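Local structure of trichothecene 3-O-acetyltransferase (Gibberella zeae, 2RKV) at residues S24-V29 and P96-M101; P54-Q59 and T186-D191; D246-T251 and A329-L334; P286-R291 and A367-S372; P297-S302 and Q345-L350. The protein transfers the acetyl group of acetyl-coenzyme A to the 3-hydroxyl of trichothecene mycotoxins, as a member of the BAHD acyltransferase superfamily. All blocks are in the same frame, centred on the assembly; numbering follows the deposited sequence. Where two conformers were deposited one is given.

Two groups of contacts follow each other along the chain. In the first, contact 1 closes a loop from strand 20-28 to helix 98-104, and contact 2 crosses it, opening at 54-59 inside that loop and closing beyond it at 186-191. The second group starts at helix 238-249: contact 3 joins it to helix 327-335, while contact 4, from strand 286-294 to the loop before strand 375-379, opens within contact 3 and closes after it. Contact 5, joining helix 296-299 to helix 340-356, is nested inside contact 4 and also crosses contact 3. Leu334 packs on Phe289 and Arg291 between contacts 3 and 4, and Ala187 meets Ser302 between contacts 2 and 5.

Contact 1: residues S24-V29 and P96-M101; sequences SLLYPV and PTIEGM
The first turn of helix 98-104 packs on strand 20-28 of the five-stranded mixed sheet, with Ile98 and Met101 meeting Leu26. Three residues apart, the two helix residues both bring side chains to the strand. The main touch is between methyl groups. Ile98 CD1 sits at the forked end of Leu26, 3.8 Å from Leu26 CD2 and 3.9 Å from Leu26 CD1, so that one methyl meets both branches. Leu26 carries its CG anti to the backbone N (chi1 172°), which sends the fork out from the strand to the helix; the two side chains run at a slant to each other. The same Ile98 CD1 also reaches the backbone of the strand end, 4.3 Å from Pro28 CA. Met101, modelled in two conformers, makes in one of them a lighter contact through the stem of its side chain, its CG standing 4.3 Å from Leu26 CD2.

The start of the helix is fixed by Thr97 at the N-cap. Its OG1 accepts from Gly100 N at 2.9 Å, with an N-H...O angle of 150°, while Thr97 O takes the first-turn bond from Met101 N at 2.9 Å. Ile149 of the adjacent strand 147-155 touches both Leu26 and Met101, and Tyr106 and Phe111 extend the apolar layer. Helix-on-sheet packing of this kind is typical of the layered alpha/beta domains of CoA-dependent acyltransferases, here in the N-terminal half of the chain.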
# COMPACT_ATOMS: atom_id res chain seq x y z
N SER A 24 9.29 -1.25 5.32
CA SER A 24 10.61 -1.38 5.90
C SER A 24 11.66 -1.70 4.85
O SER A 24 11.42 -2.51 3.95
CB SER A 24 10.64 -2.48 6.99
OG SER A 24 9.71 -2.19 8.02
N LEU A 25 12.82 -1.05 5.00
CA LEU A 25 13.98 -1.27 4.15
C LEU A 25 15.10 -1.82 5.04
O LEU A 25 15.42 -1.23 6.07
CB LEU A 25 14.40 0.05 3.48
CG LEU A 25 13.55 0.59 2.31
CD1 LEU A 25 12.11 0.87 2.69
CD2 LEU A 25 14.19 1.84 1.68
N LEU A 26 15.65 -2.96 4.64
CA LEU A 26 16.74 -3.61 5.37
C LEU A 26 18.06 -3.37 4.65
O LEU A 26 18.16 -3.58 3.44
CB LEU A 26 16.48 -5.12 5.48
CG LEU A 26 17.61 -5.99 6.04
CD1 LEU A 26 17.78 -5.74 7.55
CD2 LEU A 26 17.35 -7.46 5.76
N TYR A 27 19.07 -2.95 5.40
CA TYR A 27 20.43 -2.77 4.89
C TYR A 27 21.39 -3.54 5.77
O TYR A 27 21.23 -3.51 7.00
CB TYR A 27 20.85 -1.31 4.97
CG TYR A 27 20.01 -0.35 4.18
CD1 TYR A 27 20.41 0.05 2.90
CD2 TYR A 27 18.85 0.20 4.71
CE1 TYR A 27 19.65 0.95 2.17
CE2 TYR A 27 18.08 1.10 3.99
CZ TYR A 27 18.50 1.47 2.72
OH TYR A 27 17.76 2.37 1.98
N PRO A 28 22.40 -4.19 5.17
CA PRO A 28 23.45 -4.73 6.02
C PRO A 28 24.32 -3.60 6.58
O PRO A 28 24.48 -2.56 5.92
CB PRO A 28 24.27 -5.59 5.04
CG PRO A 28 24.09 -4.93 3.74
CD PRO A 28 22.66 -4.44 3.74
N VAL A 29 24.85 -3.81 7.78
CA VAL A 29 25.78 -2.88 8.40
C VAL A 29 26.97 -3.70 8.85
O VAL A 29 26.84 -4.56 9.74
CB VAL A 29 25.14 -2.14 9.60
CG1 VAL A 29 26.18 -1.30 10.34
CG2 VAL A 29 23.96 -1.25 9.13
N PRO A 96 14.92 -9.59 15.22
CA PRO A 96 15.61 -10.27 14.13
C PRO A 96 17.09 -9.90 14.03
O PRO A 96 17.52 -8.90 14.61
CB PRO A 96 14.86 -9.79 12.87
CG PRO A 96 14.33 -8.46 13.24
CD PRO A 96 13.97 -8.58 14.71
N THR A 97 17.84 -10.71 13.30
CA THR A 97 19.25 -10.47 13.01
C THR A 97 19.42 -10.55 11.50
O THR A 97 18.58 -11.15 10.83
CB THR A 97 20.14 -11.57 13.64
OG1 THR A 97 19.78 -12.84 13.09
CG2 THR A 97 19.97 -11.61 15.16
N ILE A 98 20.50 -9.99 10.97
CA ILE A 98 20.75 -10.05 9.53
C ILE A 98 20.83 -11.50 9.04
O ILE A 98 20.27 -11.85 8.00
CB ILE A 98 22.00 -9.21 9.07
CG1 ILE A 98 21.97 -8.97 7.56
CG2 ILE A 98 23.31 -9.86 9.47
CD1 ILE A 98 20.89 -8.07 7.09
N GLU A 99 21.51 -12.35 9.82
CA GLU A 99 21.64 -13.76 9.43
C GLU A 99 20.33 -14.54 9.55
O GLU A 99 20.03 -15.39 8.70
CB GLU A 99 22.80 -14.43 10.17
CG GLU A 99 24.18 -13.92 9.73
CD GLU A 99 24.40 -13.96 8.21
OE1 GLU A 99 24.00 -14.95 7.55
OE2 GLU A 99 25.00 -13.00 7.67
N GLY A 100 19.54 -14.24 10.58
CA GLY A 100 18.20 -14.83 10.75
C GLY A 100 17.29 -14.48 9.59
O GLY A 100 16.58 -15.34 9.05
N MET A 101 17.33 -13.21 9.20
CA MET A 101 16.60 -12.69 8.04
C MET A 101 16.98 -13.43 6.77
O MET A 101 16.13 -13.90 6.01
CB MET A 101 16.90 -11.20 7.84
CG MET A 101 16.16 -10.27 8.76
SD MET A 101 14.45 -10.00 8.24
CE MET A 101 13.97 -8.73 9.40

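Contact 2: residues P54-Q59 and T186-D191; sequences PWVAGQ and TAMNLD
Trp55 NE1 donates to the backbone carbonyl oxygen Met188 O at 2.9 Å, and this bond ties the indole to the other segment. It is somewhat bent at the hydrogen, 141°, and the C=O...N angle is 159°. The oxygen stays close to the indole plane, whereas the nitrogen is tilted a little from the plane of the carbonyl. Trp55 can make this reach because its CG is tucked between the backbone N and the carbonyl carbon (chi1 66°), swinging the ring off the 3-10 turn 54-57.

Met188 is the second residue of a type I beta turn, Ala187 to Leu190, that follows on from helix 182-187. Its side chain, bent at both chi2 and chi3, curls back to the same ring that takes up its carbonyl. Met188 CE lies 3.7 Å from Trp55 CZ2, and Met188 SD is 5.5 Å from the centroid of the six-membered ring in an oblique Met-aromatic contact. Val56 CG1 leans over one face of the indole toward its rim. Met188 CE comes in on that same side, 4.0 Å from Val56 CG1. Arg192 makes a cation-pi contact with Trp55, and Pro306 touches both the indole and Met188.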
# COMPACT_ATOMS: atom_id res chain seq x y z
N PRO A 54 8.25 22.38 4.41
CA PRO A 54 7.80 22.37 5.80
C PRO A 54 6.64 21.41 6.12
O PRO A 54 6.62 20.83 7.22
CB PRO A 54 7.44 23.83 6.07
CG PRO A 54 8.41 24.59 5.18
CD PRO A 54 8.43 23.76 3.91
N TRP A 55 5.70 21.21 5.19
CA TRP A 55 4.51 20.42 5.53
C TRP A 55 4.80 18.96 5.85
O TRP A 55 3.99 18.31 6.51
CB TRP A 55 3.38 20.57 4.50
CG TRP A 55 3.67 20.02 3.13
CD1 TRP A 55 3.96 20.73 2.00
CD2 TRP A 55 3.65 18.64 2.74
NE1 TRP A 55 4.13 19.88 0.93
CE2 TRP A 55 3.95 18.59 1.36
CE3 TRP A 55 3.41 17.43 3.43
CZ2 TRP A 55 4.03 17.38 0.65
CZ3 TRP A 55 3.48 16.23 2.72
CH2 TRP A 55 3.79 16.21 1.35
N VAL A 56 5.95 18.44 5.41
CA VAL A 56 6.28 17.03 5.70
C VAL A 56 6.41 16.77 7.22
O VAL A 56 6.26 15.64 7.68
CB VAL A 56 7.54 16.50 4.94
CG1 VAL A 56 7.36 16.65 3.43
CG2 VAL A 56 8.83 17.20 5.42
N ALA A 57 6.69 17.83 7.98
CA ALA A 57 6.80 17.74 9.44
C ALA A 57 5.47 17.99 10.15
O ALA A 57 5.41 18.05 11.38
CB ALA A 57 7.87 18.72 9.95
N GLY A 58 4.39 18.12 9.37
CA GLY A 58 3.08 18.47 9.91
C GLY A 58 2.29 17.27 10.41
O GLY A 58 2.81 16.16 10.52
N GLN A 59 1.02 17.52 10.71
CA GLN A 59 0.09 16.50 11.19
C GLN A 59 -1.22 16.64 10.42
O GLN A 59 -1.53 17.73 9.92
CB GLN A 59 -0.18 16.67 12.70
CG GLN A 59 -0.88 18.00 13.03
CD GLN A 59 -1.16 18.18 14.51
OE1 GLN A 59 -1.81 17.34 15.13
NE2 GLN A 59 -0.70 19.30 15.06
N THR A 186 7.58 21.56 -7.40
CA THR A 186 6.23 21.88 -7.88
C THR A 186 5.23 20.78 -7.49
O THR A 186 4.17 21.07 -6.92
CB THR A 186 6.23 22.10 -9.39
OG1 THR A 186 6.96 23.30 -9.67
CG2 THR A 186 4.82 22.24 -9.93
N ALA A 187 5.59 19.53 -7.78
CA ALA A 187 4.72 18.38 -7.46
C ALA A 187 4.41 18.30 -5.96
O ALA A 187 3.27 18.03 -5.57
CB ALA A 187 5.34 17.08 -7.97
N MET A 188 5.42 18.57 -5.14
CA MET A 188 5.29 18.53 -3.68
C MET A 188 4.37 19.63 -3.12
O MET A 188 4.01 19.60 -1.94
CB MET A 188 6.67 18.64 -3.02
CG MET A 188 7.52 17.39 -3.13
SD MET A 188 6.84 15.99 -2.20
CE MET A 188 7.36 16.36 -0.54
N ASN A 189 4.00 20.58 -3.97
CA ASN A 189 3.25 21.75 -3.52
C ASN A 189 1.98 22.03 -4.32
O ASN A 189 1.32 23.06 -4.12
CB ASN A 189 4.18 22.96 -3.46
CG ASN A 189 5.20 22.84 -2.34
OD1 ASN A 189 6.40 22.64 -2.59
ND2 ASN A 189 4.72 22.90 -1.10
N LEU A 190 1.60 21.10 -5.20
CA LEU A 190 0.32 21.22 -5.89
C LEU A 190 -0.82 21.30 -4.88
O LEU A 190 -0.82 20.58 -3.88
CB LEU A 190 0.10 20.04 -6.84
CG LEU A 190 1.05 19.90 -8.03
CD1 LEU A 190 0.79 18.57 -8.71
CD2 LEU A 190 0.88 21.07 -9.01
N ASP A 191 -1.78 22.17 -5.15
CA ASP A 191 -2.99 22.22 -4.33
C ASP A 191 -3.74 20.90 -4.47
O ASP A 191 -3.92 20.39 -5.58
CB ASP A 191 -3.87 23.39 -4.75
CG ASP A 191 -4.87 23.77 -3.67
OD1 ASP A 191 -4.54 23.69 -2.46
OD2 ASP A 191 -6.00 24.15 -4.04

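Contact 3: residues D246-T251 and A329-L334; sequences DAATKT and ATASRL
Ala248 and Ala331 meet methyl to methyl, CB to CB at 4.2 Å, and these small side chains let the backbones come close: Ala248 CA and Ala331 CA are 6.6 Å apart. Val259 touches both methyls and seals this apolar part. Where the chain has left the first helix, Thr251 CA stands 6.4 Å from Ala329 CA, two residues back in the second, but here the neighbours are polar. Thr251 O lies near Ala329 N without a hydrogen-bonding angle between them; Ala329 N is served by Ser326 OG instead.

Here helix 238-249 and the chain just after it pack on helix 327-335 through small residues. Both elements border the coenzyme site: Lys245 and Arg335, each next to one of the segments in sequence, belong to the coenzyme A pocket, and the side chain of Ala331 is about 10 Å from the bound coenzyme. Thr251 links the two helices through its hydroxyl. Its chi1 of 51° points OG1 back along the first helix, where it donates to Ala247 O at 2.9 Å, in the carbonyl plane and on a lone pair. The same oxygen accepts from Gly328 N at the start of the second helix, so it is held from both elements.

The solvent side, around the ends of the first segment, is looser: the exposed Asp246 and Lys250, four residues apart, form a long, weak salt bridge, Lys250 NZ to Asp246 OD2 at 3.4 Å, that takes no part in the packing against helix 327-335.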
# COMPACT_ATOMS: atom_id res chain seq x y z
N ASP A 246 3.25 -15.46 -19.68
CA ASP A 246 3.15 -16.29 -20.89
C ASP A 246 1.81 -17.05 -20.92
O ASP A 246 1.07 -17.02 -21.93
CB ASP A 246 4.35 -17.25 -20.97
CG ASP A 246 4.28 -18.21 -22.16
OD1 ASP A 246 4.14 -17.76 -23.32
OD2 ASP A 246 4.40 -19.43 -21.93
N ALA A 247 1.49 -17.71 -19.80
CA ALA A 247 0.25 -18.50 -19.66
C ALA A 247 -1.02 -17.67 -19.87
O ALA A 247 -1.95 -18.11 -20.54
CB ALA A 247 0.23 -19.19 -18.31
N ALA A 248 -1.03 -16.47 -19.30
CA ALA A 248 -2.12 -15.51 -19.48
C ALA A 248 -2.21 -15.00 -20.92
O ALA A 248 -3.29 -14.94 -21.49
CB ALA A 248 -1.95 -14.34 -18.52
N THR A 249 -1.07 -14.62 -21.49
CA THR A 249 -1.01 -14.03 -22.83
C THR A 249 -1.55 -15.00 -23.88
O THR A 249 -2.22 -14.59 -24.83
CB THR A 249 0.43 -13.57 -23.15
OG1 THR A 249 0.82 -12.56 -22.21
CG2 THR A 249 0.57 -13.02 -24.57
N LYS A 250 -1.28 -16.29 -23.68
CA LYS A 250 -1.76 -17.33 -24.59
C LYS A 250 -3.27 -17.55 -24.54
O LYS A 250 -3.83 -18.20 -25.43
CB LYS A 250 -1.08 -18.65 -24.29
CG LYS A 250 0.31 -18.76 -24.82
CD LYS A 250 0.90 -20.08 -24.33
CE LYS A 250 2.23 -20.36 -24.95
NZ LYS A 250 2.92 -21.44 -24.20
N THR A 251 -3.93 -17.03 -23.50
CA THR A 251 -5.34 -17.34 -23.27
C THR A 251 -6.24 -16.11 -23.09
O THR A 251 -7.24 -16.16 -22.38
CB THR A 251 -5.52 -18.32 -22.08
OG1 THR A 251 -4.80 -17.84 -20.94
CG2 THR A 251 -5.01 -19.72 -22.45
N ALA A 329 -8.25 -15.51 -19.26
CA ALA A 329 -9.62 -15.05 -19.05
C ALA A 329 -9.69 -14.18 -17.79
O ALA A 329 -10.30 -13.12 -17.81
CB ALA A 329 -10.59 -16.23 -18.94
N THR A 330 -9.02 -14.62 -16.73
CA THR A 330 -9.05 -13.89 -15.45
C THR A 330 -8.26 -12.59 -15.56
O THR A 330 -8.71 -11.53 -15.10
CB THR A 330 -8.54 -14.75 -14.30
OG1 THR A 330 -9.23 -16.02 -14.31
CG2 THR A 330 -8.81 -14.05 -12.98
N ALA A 331 -7.09 -12.66 -16.21
CA ALA A 331 -6.25 -11.47 -16.38
C ALA A 331 -6.95 -10.43 -17.25
O ALA A 331 -6.84 -9.22 -17.00
CB ALA A 331 -4.89 -11.85 -16.97
N SER A 332 -7.68 -10.91 -18.26
CA SER A 332 -8.49 -10.03 -19.11
C SER A 332 -9.53 -9.23 -18.32
O SER A 332 -9.75 -8.05 -18.61
CB SER A 332 -9.15 -10.84 -20.23
OG SER A 332 -8.17 -11.32 -21.13
N ARG A 333 -10.16 -9.86 -17.32
CA ARG A 333 -11.10 -9.15 -16.44
C ARG A 333 -10.43 -7.93 -15.82
O ARG A 333 -11.00 -6.85 -15.77
CB ARG A 333 -11.61 -10.04 -15.31
CG ARG A 333 -12.44 -11.23 -15.76
CD ARG A 333 -12.72 -12.15 -14.59
NE ARG A 333 -13.42 -13.37 -15.02
CZ ARG A 333 -14.75 -13.47 -15.13
NH1 ARG A 333 -15.55 -12.45 -14.85
NH2 ARG A 333 -15.28 -14.62 -15.54
N LEU A 334 -9.21 -8.14 -15.32
CA LEU A 334 -8.50 -7.07 -14.63
C LEU A 334 -8.11 -5.95 -15.58
O LEU A 334 -8.41 -4.78 -15.33
CB LEU A 334 -7.28 -7.62 -13.88
CG LEU A 334 -7.59 -8.74 -12.87
CD1 LEU A 334 -6.32 -9.20 -12.16
CD2 LEU A 334 -8.66 -8.33 -11.86

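Contact 4: residues P286-R291 and A367-S372; sequences PTEFCR and ADADPS
Glu288 and Asp368 cross at about a right angle, their carboxylates turned 48° against each other. A single oxygen of the aspartate faces the whole end of the glutamate: Asp368 OD1 is 2.7 Å from Glu288 OE1 and 3.1 Å from Glu288 OE2. On the glutamate, a chi1 of -172° and an extended chain carry the carboxylate well away from the strand. Asp368 approaches from the loop with its carboxylate folded over its own backbone (chi1 68°). Two acids this close would probably raise the pKa of one of them. Each has a further partner, His210 ND1 at Asp368 OD2 and Asn316 ND2 at Glu288 OE2.

Strand 286-294 lies between strands 310-318 and 375-379 in the seven-stranded mixed sheet, and the loop 367-372 leads into strand 375-379. Ala369 packs beside the acid pair, its CA 3.7 Å from Glu288 OE1 and its CB 4.0 Å from Cys290 SG. The side chain of Cys290 is in turn about 7 Å from the bound T-2 toxin, and the next residue, Arg291, touches coenzyme A. Further along the loop, Asp370 OD1 accepts from Ser372 N at 2.9 Å, using its anti lone pair, in an Asx turn.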
# COMPACT_ATOMS: atom_id res chain seq x y z
N PRO A 286 -20.63 -15.71 -5.00
CA PRO A 286 -20.04 -14.53 -5.64
C PRO A 286 -18.64 -14.27 -5.11
O PRO A 286 -18.34 -14.59 -3.95
CB PRO A 286 -20.98 -13.40 -5.24
CG PRO A 286 -22.29 -14.10 -4.91
CD PRO A 286 -21.87 -15.38 -4.28
N THR A 287 -17.78 -13.72 -5.97
CA THR A 287 -16.45 -13.28 -5.57
C THR A 287 -16.13 -11.96 -6.25
O THR A 287 -16.37 -11.78 -7.45
CB THR A 287 -15.34 -14.34 -5.85
OG1 THR A 287 -14.06 -13.81 -5.46
CG2 THR A 287 -15.28 -14.75 -7.32
N GLU A 288 -15.61 -11.02 -5.46
CA GLU A 288 -15.22 -9.72 -5.99
C GLU A 288 -13.73 -9.48 -5.78
O GLU A 288 -13.23 -9.64 -4.67
CB GLU A 288 -16.03 -8.60 -5.32
CG GLU A 288 -15.80 -7.23 -5.97
CD GLU A 288 -16.60 -6.14 -5.29
OE1 GLU A 288 -16.48 -6.00 -4.05
OE2 GLU A 288 -17.34 -5.41 -5.99
N PHE A 289 -13.04 -9.15 -6.86
CA PHE A 289 -11.64 -8.70 -6.78
C PHE A 289 -11.65 -7.18 -6.73
O PHE A 289 -12.26 -6.53 -7.60
CB PHE A 289 -10.85 -9.17 -8.01
CG PHE A 289 -9.35 -9.10 -7.85
CD1 PHE A 289 -8.62 -10.24 -7.54
CD2 PHE A 289 -8.66 -7.89 -8.04
CE1 PHE A 289 -7.22 -10.19 -7.42
CE2 PHE A 289 -7.25 -7.84 -7.91
CZ PHE A 289 -6.54 -8.98 -7.60
N CYS A 290 -11.00 -6.61 -5.71
CA CYS A 290 -10.87 -5.16 -5.59
C CYS A 290 -9.40 -4.84 -5.77
O CYS A 290 -8.57 -5.28 -4.96
CB CYS A 290 -11.33 -4.69 -4.20
SG CYS A 290 -13.01 -5.21 -3.73
N ARG A 291 -9.06 -4.10 -6.83
CA ARG A 291 -7.66 -3.83 -7.17
C ARG A 291 -7.32 -2.34 -7.02
O ARG A 291 -7.97 -1.51 -7.64
CB ARG A 291 -7.36 -4.27 -8.60
CG ARG A 291 -5.89 -4.31 -8.96
CD ARG A 291 -5.69 -4.41 -10.47
NE ARG A 291 -4.36 -4.87 -10.86
CZ ARG A 291 -4.02 -5.13 -12.12
NH1 ARG A 291 -4.92 -4.97 -13.08
NH2 ARG A 291 -2.79 -5.56 -12.41
N ALA A 367 -16.67 -1.25 0.15
CA ALA A 367 -18.04 -1.18 0.67
C ALA A 367 -18.86 -2.46 0.55
O ALA A 367 -19.71 -2.74 1.41
CB ALA A 367 -18.78 -0.02 0.04
N ASP A 368 -18.64 -3.23 -0.52
CA ASP A 368 -19.37 -4.49 -0.70
C ASP A 368 -18.48 -5.73 -0.83
O ASP A 368 -18.91 -6.77 -1.33
CB ASP A 368 -20.39 -4.37 -1.84
CG ASP A 368 -19.76 -4.23 -3.22
OD1 ASP A 368 -18.52 -4.30 -3.36
OD2 ASP A 368 -20.52 -4.03 -4.18
N ALA A 369 -17.23 -5.62 -0.37
CA ALA A 369 -16.32 -6.76 -0.40
C ALA A 369 -16.60 -7.68 0.79
O ALA A 369 -16.57 -7.25 1.94
CB ALA A 369 -14.86 -6.30 -0.40
N ASP A 370 -16.89 -8.94 0.50
CA ASP A 370 -17.05 -9.96 1.52
C ASP A 370 -15.70 -10.61 1.80
O ASP A 370 -15.12 -11.22 0.90
CB ASP A 370 -18.04 -11.02 1.02
CG ASP A 370 -18.46 -12.00 2.11
OD1 ASP A 370 -17.58 -12.57 2.80
OD2 ASP A 370 -19.68 -12.22 2.25
N PRO A 371 -15.18 -10.47 3.04
CA PRO A 371 -13.85 -11.01 3.35
C PRO A 371 -13.69 -12.51 3.11
O PRO A 371 -12.58 -12.99 2.87
CB PRO A 371 -13.66 -10.67 4.83
CG PRO A 371 -15.04 -10.34 5.36
CD PRO A 371 -15.80 -9.79 4.19
N SER A 372 -14.79 -13.26 3.17
CA SER A 372 -14.75 -14.69 2.94
C SER A 372 -14.41 -15.05 1.50
O SER A 372 -13.73 -16.05 1.24
CB SER A 372 -16.07 -15.34 3.36
OG SER A 372 -16.10 -16.71 2.98

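Contact 5: residues P297-S302 and Q345-L350; sequences PAMGVS and QRTRGL
Met299 meets neither face of the Arg348 guanidinium; it touches the aliphatic stem instead, Met299 SD to Arg348 CG at 4.3 Å. The planar end is occupied elsewhere, with Arg348 NE bonded to Pro197 O and NH2 to Tyr198 O, which should hold its rotation.

Met299 makes its closer touch with its terminal methyl. CE stands 4.0 Å from Thr347 CB and equally far from the CG2 branch. The methionine is bent at chi2 and chi3, and its chi1 of -146° is not fully staggered; together these curl the methyl round to helix 340-356.

Met299 lies in the short, weakly bonded helix 296-299, after strand 286-294. Gly300 is the first residue to leave helical angles, in a Schellman motif: its phi is positive, 70°, and Gly300 N returns to Pro297 O at 3.1 Å. Across from it, Thr347 turns only carbon to Met299. Its OG1 bonds to Met343 O, one turn earlier in its own helix, and to Asn311 ND2. Asn311 lines the T-2 toxin pocket, which makes Thr347 a second-shell residue of that site, its side chain about 10 Å from the toxin.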
# COMPACT_ATOMS: atom_id res chain seq x y z
N PRO A 297 -1.93 8.88 -13.42
CA PRO A 297 -1.86 8.90 -14.89
C PRO A 297 -3.18 9.31 -15.57
O PRO A 297 -3.17 10.18 -16.44
CB PRO A 297 -1.46 7.47 -15.25
CG PRO A 297 -0.75 6.96 -14.02
CD PRO A 297 -1.54 7.55 -12.89
N ALA A 298 -4.30 8.73 -15.14
CA ALA A 298 -5.61 9.08 -15.71
C ALA A 298 -5.95 10.55 -15.49
O ALA A 298 -6.64 11.16 -16.31
CB ALA A 298 -6.70 8.17 -15.14
N MET A 299 -5.47 11.12 -14.38
CA MET A 299 -5.77 12.50 -14.02
C MET A 299 -4.76 13.50 -14.61
O MET A 299 -4.93 14.71 -14.47
CB MET A 299 -5.84 12.63 -12.50
CG MET A 299 -6.87 13.64 -11.99
SD MET A 299 -8.60 13.30 -12.44
CE MET A 299 -8.74 11.54 -12.21
N GLY A 300 -3.72 12.98 -15.26
CA GLY A 300 -2.64 13.80 -15.81
C GLY A 300 -1.76 14.44 -14.75
O GLY A 300 -1.22 15.53 -14.94
N VAL A 301 -1.62 13.75 -13.62
CA VAL A 301 -0.86 14.26 -12.48
C VAL A 301 0.52 13.59 -12.42
O VAL A 301 0.66 12.40 -12.73
CB VAL A 301 -1.65 14.06 -11.15
CG1 VAL A 301 -0.80 14.41 -9.92
CG2 VAL A 301 -2.93 14.89 -11.16
N SER A 302 1.53 14.36 -12.02
CA SER A 302 2.90 13.88 -11.90
C SER A 302 3.02 12.67 -10.97
O SER A 302 2.37 12.63 -9.93
CB SER A 302 3.78 15.01 -11.36
OG SER A 302 5.06 14.54 -10.99
N GLN A 345 -13.14 9.13 -15.20
CA GLN A 345 -14.56 9.38 -14.93
C GLN A 345 -14.98 8.84 -13.56
O GLN A 345 -15.65 9.52 -12.78
CB GLN A 345 -15.45 8.82 -16.06
CG GLN A 345 -16.97 8.94 -15.84
CD GLN A 345 -17.50 10.38 -15.83
OE1 GLN A 345 -18.54 10.66 -15.24
NE2 GLN A 345 -16.79 11.28 -16.50
N ARG A 346 -14.55 7.61 -13.27
CA ARG A 346 -14.92 6.96 -12.02
C ARG A 346 -14.35 7.72 -10.83
O ARG A 346 -15.05 7.98 -9.85
CB ARG A 346 -14.46 5.50 -12.02
CG ARG A 346 -15.25 4.62 -13.01
CD ARG A 346 -14.81 3.16 -12.99
NE ARG A 346 -14.95 2.59 -11.66
CZ ARG A 346 -13.94 2.23 -10.89
NH1 ARG A 346 -12.68 2.32 -11.34
NH2 ARG A 346 -14.17 1.75 -9.67
N THR A 347 -13.08 8.09 -10.94
CA THR A 347 -12.38 8.79 -9.86
C THR A 347 -12.99 10.17 -9.63
O THR A 347 -13.16 10.60 -8.48
CB THR A 347 -10.86 8.85 -10.15
OG1 THR A 347 -10.36 7.52 -10.28
CG2 THR A 347 -10.11 9.55 -9.01
N ARG A 348 -13.34 10.86 -10.72
CA ARG A 348 -14.02 12.15 -10.60
C ARG A 348 -15.39 11.99 -9.92
O ARG A 348 -15.79 12.84 -9.13
CB ARG A 348 -14.18 12.82 -11.97
CG ARG A 348 -12.87 13.32 -12.55
CD ARG A 348 -13.10 13.93 -13.92
NE ARG A 348 -13.85 15.19 -13.83
CZ ARG A 348 -14.52 15.76 -14.83
NH1 ARG A 348 -14.57 15.19 -16.02
NH2 ARG A 348 -15.16 16.90 -14.62
N GLY A 349 -16.08 10.89 -10.22
CA GLY A 349 -17.36 10.58 -9.60
C GLY A 349 -17.26 10.36 -8.10
O GLY A 349 -18.01 10.96 -7.32
N LEU A 350 -16.31 9.52 -7.70
CA LEU A 350 -16.06 9.27 -6.28
C LEU A 350 -15.70 10.57 -5.54
O LEU A 350 -16.28 10.87 -4.49
CB LEU A 350 -14.97 8.21 -6.09
CG LEU A 350 -14.58 7.93 -4.63
CD1 LEU A 350 -15.78 7.45 -3.79
CD2 LEU A 350 -13.46 6.93 -4.57